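Local atomic coordinates of binary enterotoxin of Clostridium perfringens component a (Clostridium perfringens, PDB entry 5WTZ), a protein that probably transfers ADP-ribose from NAD+ to actin, as the enzymatic component of an iota-like binary enterotoxin of Clostridium perfringens. Residues Y254-K259 with E273-K278; N258-L261 with T265-E268. All coordinates share one frame; numbering follows the deposited sequence.

Interaction 1 (Y254-K259 with E273-K278); sequences YTAINK and EDLEEK. With NAD (nicotinamide-adenine-dinucleotide), chain B.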
# COMPACT_ATOMS: atom_id res chain seq x y z
N TYR A 254 -12.45 -11.14 22.34
CA TYR A 254 -11.48 -10.08 22.00
C TYR A 254 -11.76 -8.78 22.77
O TYR A 254 -10.84 -8.05 23.11
CB TYR A 254 -11.45 -9.79 20.48
CG TYR A 254 -12.74 -9.17 19.97
CD1 TYR A 254 -12.92 -7.79 19.97
CD2 TYR A 254 -13.77 -9.98 19.51
CE1 TYR A 254 -14.12 -7.23 19.52
CE2 TYR A 254 -14.97 -9.43 19.07
CZ TYR A 254 -15.14 -8.07 19.07
OH TYR A 254 -16.32 -7.54 18.62
N THR A 255 -13.04 -8.50 23.03
CA THR A 255 -13.43 -7.24 23.67
C THR A 255 -12.84 -7.13 25.08
O THR A 255 -12.21 -6.14 25.41
CB THR A 255 -14.95 -7.11 23.74
OG1 THR A 255 -15.48 -7.03 22.41
CG2 THR A 255 -15.35 -5.85 24.51
N ALA A 256 -13.03 -8.16 25.88
CA ALA A 256 -12.49 -8.16 27.24
C ALA A 256 -10.97 -8.35 27.24
O ALA A 256 -10.26 -7.76 28.06
CB ALA A 256 -13.15 -9.24 28.08
N ILE A 257 -10.48 -9.18 26.31
CA ILE A 257 -9.06 -9.52 26.26
C ILE A 257 -8.23 -8.31 25.86
O ILE A 257 -7.26 -7.96 26.54
CB ILE A 257 -8.80 -10.70 25.30
CG1 ILE A 257 -9.27 -12.01 25.93
CG2 ILE A 257 -7.30 -10.80 24.92
CD1 ILE A 257 -9.35 -13.15 24.95
N ASN A 258 -8.62 -7.65 24.78
CA ASN A 258 -7.85 -6.50 24.31
C ASN A 258 -8.02 -5.31 25.27
O ASN A 258 -7.08 -4.57 25.50
CB ASN A 258 -8.21 -6.15 22.86
CG ASN A 258 -7.55 -7.11 21.85
OD1 ASN A 258 -6.51 -7.73 22.14
ND2 ASN A 258 -8.13 -7.22 20.66
N LYS A 259 -9.20 -5.17 25.89
CA LYS A 259 -9.38 -4.16 26.94
C LYS A 259 -8.40 -4.35 28.10
O LYS A 259 -7.82 -3.38 28.60
CB LYS A 259 -10.81 -4.19 27.48
CG LYS A 259 -11.81 -3.29 26.77
CD LYS A 259 -13.19 -3.45 27.43
CE LYS A 259 -14.28 -2.61 26.77
NZ LYS A 259 -15.49 -2.57 27.64
N GLU A 273 -6.62 -13.84 36.63
CA GLU A 273 -6.07 -15.14 36.24
C GLU A 273 -6.75 -15.73 35.00
O GLU A 273 -6.08 -16.27 34.12
CB GLU A 273 -6.16 -16.14 37.41
CG GLU A 273 -6.15 -15.51 38.79
CD GLU A 273 -7.53 -15.10 39.26
OE1 GLU A 273 -8.47 -15.93 39.16
OE2 GLU A 273 -7.69 -13.96 39.74
N ASP A 274 -8.07 -15.61 34.92
CA ASP A 274 -8.78 -16.13 33.76
C ASP A 274 -8.39 -15.37 32.49
O ASP A 274 -8.25 -15.97 31.42
CB ASP A 274 -10.29 -16.05 33.97
CG ASP A 274 -10.79 -17.09 34.95
OD1 ASP A 274 -10.78 -18.30 34.62
OD2 ASP A 274 -11.18 -16.70 36.07
N LEU A 275 -8.23 -14.06 32.61
CA LEU A 275 -7.81 -13.25 31.48
C LEU A 275 -6.37 -13.55 31.08
O LEU A 275 -6.07 -13.70 29.90
CB LEU A 275 -7.95 -11.76 31.79
CG LEU A 275 -9.36 -11.16 31.70
CD1 LEU A 275 -9.43 -9.91 32.57
CD2 LEU A 275 -9.72 -10.84 30.27
N GLU A 276 -5.48 -13.63 32.07
CA GLU A 276 -4.08 -13.95 31.81
C GLU A 276 -3.93 -15.32 31.12
O GLU A 276 -3.12 -15.46 30.20
CB GLU A 276 -3.25 -13.93 33.10
CG GLU A 276 -3.21 -12.60 33.83
CD GLU A 276 -2.41 -11.53 33.11
OE1 GLU A 276 -1.97 -11.76 31.96
OE2 GLU A 276 -2.22 -10.44 33.70
N GLU A 277 -4.69 -16.31 31.57
CA GLU A 277 -4.61 -17.65 30.99
C GLU A 277 -4.98 -17.61 29.52
O GLU A 277 -4.33 -18.23 28.68
CB GLU A 277 -5.54 -18.64 31.72
CG GLU A 277 -5.38 -20.09 31.23
CD GLU A 277 -6.66 -20.93 31.30
OE1 GLU A 277 -7.68 -20.43 31.83
OE2 GLU A 277 -6.66 -22.08 30.81
N LYS A 278 -6.04 -16.88 29.21
CA LYS A 278 -6.48 -16.76 27.83
C LYS A 278 -5.42 -16.06 26.99
O LYS A 278 -5.09 -16.50 25.88
CB LYS A 278 -7.80 -16.01 27.74
CG LYS A 278 -8.96 -16.72 28.42
CD LYS A 278 -10.25 -16.56 27.64
CE LYS A 278 -11.45 -16.83 28.53
NZ LYS A 278 -11.72 -15.67 29.44
PA NAD B . -10.54 -4.79 18.91
O1A NAD B . -10.53 -5.46 20.26
O2A NAD B . -9.27 -4.65 18.12
O5B NAD B . -11.17 -3.31 19.03
C5B NAD B . -12.26 -2.99 19.90
C4B NAD B . -12.20 -1.52 20.27
O4B NAD B . -10.98 -1.30 21.00
C3B NAD B . -12.16 -0.63 19.03
O3B NAD B . -12.93 0.56 19.31
C2B NAD B . -10.69 -0.29 18.88
O2B NAD B . -10.47 0.98 18.26
C1B NAD B . -10.18 -0.33 20.32
N9A NAD B . -8.76 -0.76 20.32
C8A NAD B . -8.27 -1.91 19.82
N7A NAD B . -6.92 -1.96 19.99
C5A NAD B . -6.55 -0.82 20.59
C6A NAD B . -5.29 -0.23 21.06
N6A NAD B . -4.12 -0.89 20.90
N1A NAD B . -5.33 1.00 21.63
C2A NAD B . -6.49 1.67 21.80
N3A NAD B . -7.68 1.17 21.41
C4A NAD B . -7.76 -0.03 20.80
O3 NAD B . -11.59 -5.60 18.01
PN NAD B . -12.28 -5.18 16.62
O1N NAD B . -11.20 -5.10 15.57
O2N NAD B . -13.21 -4.01 16.89
O5D NAD B . -13.20 -6.49 16.40
C5D NAD B . -12.64 -7.80 16.40
C4D NAD B . -13.65 -8.77 15.81
O4D NAD B . -13.72 -8.58 14.39
C3D NAD B . -13.19 -10.20 15.99
O3D NAD B . -14.35 -11.04 15.92
C2D NAD B . -12.31 -10.43 14.79
O2D NAD B . -12.26 -11.82 14.43
C1D NAD B . -12.95 -9.56 13.71
N1N NAD B . -11.97 -8.88 12.83
C2N NAD B . -11.88 -7.54 12.80
C3N NAD B . -10.95 -6.91 11.96
C7N NAD B . -10.83 -5.41 11.89
O7N NAD B . -11.15 -4.69 12.85
N7N NAD B . -10.40 -4.91 10.74
C4N NAD B . -10.12 -7.66 11.13
C5N NAD B . -10.23 -9.04 11.19
C6N NAD B . -11.17 -9.62 12.05
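Leu275 meets Ala256 through a single methyl: its CD2 stands 3.8 Å from Ala256 O and 4.4 Å from Ala256 CB, so the apolar contact falls on a carbonyl as much as on a side chain. Two torsions, chi1 -78° and chi2 156°, bring CD2 to the neighbouring helix. The next residue, Ile257, meets Lys278, one turn after Leu275: Ile257 CD1 is 4.3 Å from Lys278 CB. These are van der Waals contacts alone, and the 153 Å² they bury is modest.

Asn258 and Tyr254 face NAD and belong to its pocket in the ADP-ribosyltransferase region. Asn258 ND2 donates to the phosphate oxygen O1A of NAD over 3.0 Å, nearly straight at 171°; Tyr249 OH is a further partner of this amide nitrogen. NAD C5D lies over the centre of one face of the Tyr254 ring, 3.4 Å above its plane; Thr255 OG1 is over the opposite face, toward the rim.

The two helical segments cross almost at right angles, with axes 10.2 Å apart. Helix 240-263 meets NAD through Tyr254 and Asn258, and helix 272-286 through Ala256 and Ile257, thereby backing this pocket wall; Ile279, Ile282 and Phe340 also pack on Ile257.

Interaction 2 (N258-L261 with T265-E268); sequences NKYL and TIGE. With NAD (nicotinamide-adenine-dinucleotide), chain B.
Tyr260 turns one ring edge to Thr265 and Ile266. Its CB is 3.6 Å from Thr265 O. The first torsion, 179°, sets CG anti to the backbone N and places the ring beside the Ile266 side chain. CG is already farther from that carbonyl, whereas CD1 comes to 3.6 Å from Thr265 O, which lies at the ring edge and in its plane. The geometry suggests a weak electrostatic attraction between an aromatic C-H and the carbonyl oxygen. CD1 also meets Ile266 CG1 at 3.8 Å, and CE1 continues the contact with Ile266 CD1 at 4.0 Å. The two side chains run side by side in the same direction, and the isoleucine meets the rim of the ring.

This packing closes a helix-loop-helix turn in the ADP-ribosyltransferase fold: helix 240-263 ends, residues 265-267 are extended, and the chain goes on to helix 272-286. Tyr260 spans that turn. Beyond the ring, its OH is hydrogen-bonded to Glu276 OE2 of the second helix, and Leu275 and Ile279 pack against the side chain as well.

On the more exposed flank, Thr265 OG1 approaches Lys259 CB at 3.5 Å. The threonine chi1 of 70° puts this hydroxyl between its own N and carbonyl carbon, near the root of the lysine. From there the Lys259 chain is extended, and its aliphatic carbons CG and CD both lie 4.1 Å from Thr265 OG1 before the amine leads away.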
# COMPACT_ATOMS: atom_id res chain seq x y z
N ASN A 258 -8.62 -7.65 24.78
CA ASN A 258 -7.85 -6.50 24.31
C ASN A 258 -8.02 -5.31 25.27
O ASN A 258 -7.08 -4.57 25.50
CB ASN A 258 -8.21 -6.15 22.86
CG ASN A 258 -7.55 -7.11 21.85
OD1 ASN A 258 -6.51 -7.73 22.14
ND2 ASN A 258 -8.13 -7.22 20.66
N LYS A 259 -9.20 -5.17 25.89
CA LYS A 259 -9.38 -4.16 26.94
C LYS A 259 -8.40 -4.35 28.10
O LYS A 259 -7.82 -3.38 28.60
CB LYS A 259 -10.81 -4.19 27.48
CG LYS A 259 -11.81 -3.29 26.77
CD LYS A 259 -13.19 -3.45 27.43
CE LYS A 259 -14.28 -2.61 26.77
NZ LYS A 259 -15.49 -2.57 27.64
N TYR A 260 -8.23 -5.59 28.54
CA TYR A 260 -7.33 -5.88 29.64
C TYR A 260 -5.88 -5.61 29.25
O TYR A 260 -5.11 -5.05 30.04
CB TYR A 260 -7.48 -7.33 30.08
CG TYR A 260 -6.54 -7.67 31.20
CD1 TYR A 260 -6.82 -7.28 32.50
CD2 TYR A 260 -5.36 -8.36 30.96
CE1 TYR A 260 -5.96 -7.59 33.54
CE2 TYR A 260 -4.49 -8.67 31.99
CZ TYR A 260 -4.80 -8.28 33.27
OH TYR A 260 -3.94 -8.57 34.30
N LEU A 261 -5.50 -6.04 28.06
CA LEU A 261 -4.15 -5.81 27.56
C LEU A 261 -3.85 -4.31 27.44
O LEU A 261 -2.73 -3.87 27.69
CB LEU A 261 -3.94 -6.50 26.21
CG LEU A 261 -3.63 -8.00 26.21
CD1 LEU A 261 -3.59 -8.55 24.80
CD2 LEU A 261 -2.33 -8.31 26.93
N THR A 265 -8.30 -3.23 32.49
CA THR A 265 -9.69 -3.30 32.94
C THR A 265 -10.21 -4.74 33.01
O THR A 265 -9.92 -5.56 32.13
CB THR A 265 -10.64 -2.49 32.04
OG1 THR A 265 -10.76 -3.13 30.77
CG2 THR A 265 -10.14 -1.07 31.86
N ILE A 266 -10.97 -5.03 34.07
CA ILE A 266 -11.54 -6.35 34.31
C ILE A 266 -13.03 -6.25 34.65
O ILE A 266 -13.42 -5.48 35.52
CB ILE A 266 -10.84 -7.08 35.47
CG1 ILE A 266 -9.32 -6.98 35.36
CG2 ILE A 266 -11.28 -8.54 35.54
CD1 ILE A 266 -8.59 -7.60 36.53
N GLY A 267 -13.86 -7.03 33.96
CA GLY A 267 -15.28 -7.09 34.30
C GLY A 267 -15.50 -7.80 35.63
O GLY A 267 -14.70 -8.65 36.03
N GLU A 268 -16.57 -7.45 36.33
CA GLU A 268 -16.87 -8.06 37.63
C GLU A 268 -17.18 -9.55 37.49
O GLU A 268 -17.11 -10.31 38.46
CB GLU A 268 -18.04 -7.34 38.30
CG GLU A 268 -17.97 -5.83 38.17
CD GLU A 268 -18.51 -5.10 39.38
OE1 GLU A 268 -19.20 -5.74 40.22
OE2 GLU A 268 -18.25 -3.88 39.50
PA NAD B . -10.54 -4.79 18.91
O1A NAD B . -10.53 -5.46 20.26
O2A NAD B . -9.27 -4.65 18.12
O5B NAD B . -11.17 -3.31 19.03
C5B NAD B . -12.26 -2.99 19.90
C4B NAD B . -12.20 -1.52 20.27
O4B NAD B . -10.98 -1.30 21.00
C3B NAD B . -12.16 -0.63 19.03
O3B NAD B . -12.93 0.56 19.31
C2B NAD B . -10.69 -0.29 18.88
O2B NAD B . -10.47 0.98 18.26
C1B NAD B . -10.18 -0.33 20.32
N9A NAD B . -8.76 -0.76 20.32
C8A NAD B . -8.27 -1.91 19.82
N7A NAD B . -6.92 -1.96 19.99
C5A NAD B . -6.55 -0.82 20.59
C6A NAD B . -5.29 -0.23 21.06
N6A NAD B . -4.12 -0.89 20.90
N1A NAD B . -5.33 1.00 21.63
C2A NAD B . -6.49 1.67 21.80
N3A NAD B . -7.68 1.17 21.41
C4A NAD B . -7.76 -0.03 20.80
O3 NAD B . -11.59 -5.60 18.01
PN NAD B . -12.28 -5.18 16.62
O1N NAD B . -11.20 -5.10 15.57
O2N NAD B . -13.21 -4.01 16.89
O5D NAD B . -13.20 -6.49 16.40
C5D NAD B . -12.64 -7.80 16.40
C4D NAD B . -13.65 -8.77 15.81
O4D NAD B . -13.72 -8.58 14.39
C3D NAD B . -13.19 -10.20 15.99
O3D NAD B . -14.35 -11.04 15.92
C2D NAD B . -12.31 -10.43 14.79
O2D NAD B . -12.26 -11.82 14.43
C1D NAD B . -12.95 -9.56 13.71
N1N NAD B . -11.97 -8.88 12.83
C2N NAD B . -11.88 -7.54 12.80
C3N NAD B . -10.95 -6.91 11.96
C7N NAD B . -10.83 -5.41 11.89
O7N NAD B . -11.15 -4.69 12.85
N7N NAD B . -10.40 -4.91 10.74
C4N NAD B . -10.12 -7.66 11.13
C5N NAD B . -10.23 -9.04 11.19
C6N NAD B . -11.17 -9.62 12.05

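Interactions 1 and 2 start from the same part of helix 240-263, share Asn258 and Lys259, and have centres about 6 Å apart. Direct contacts join them: Glu276 OE2 of 273-278 lies 2.6 Å from Tyr260 OH of 258-261, a probable hydrogen bond. Leu275 CD1 of 273-278 touches both segments of interaction 2, at 3.7 Å from Tyr260 CD1 and 3.8 Å from Ile266 CG2. Leu275, Tyr260 and Ile266 thus make one apolar cluster where the two contacts meet. Asn258 and Tyr254 of helix 240-263 meet NAD, whose site is completed by residues including Leu250, Arg299, Glu305, Thr339, Arg356 and Glu384; the Ile257 side chain is about 7 Å from that of Thr339.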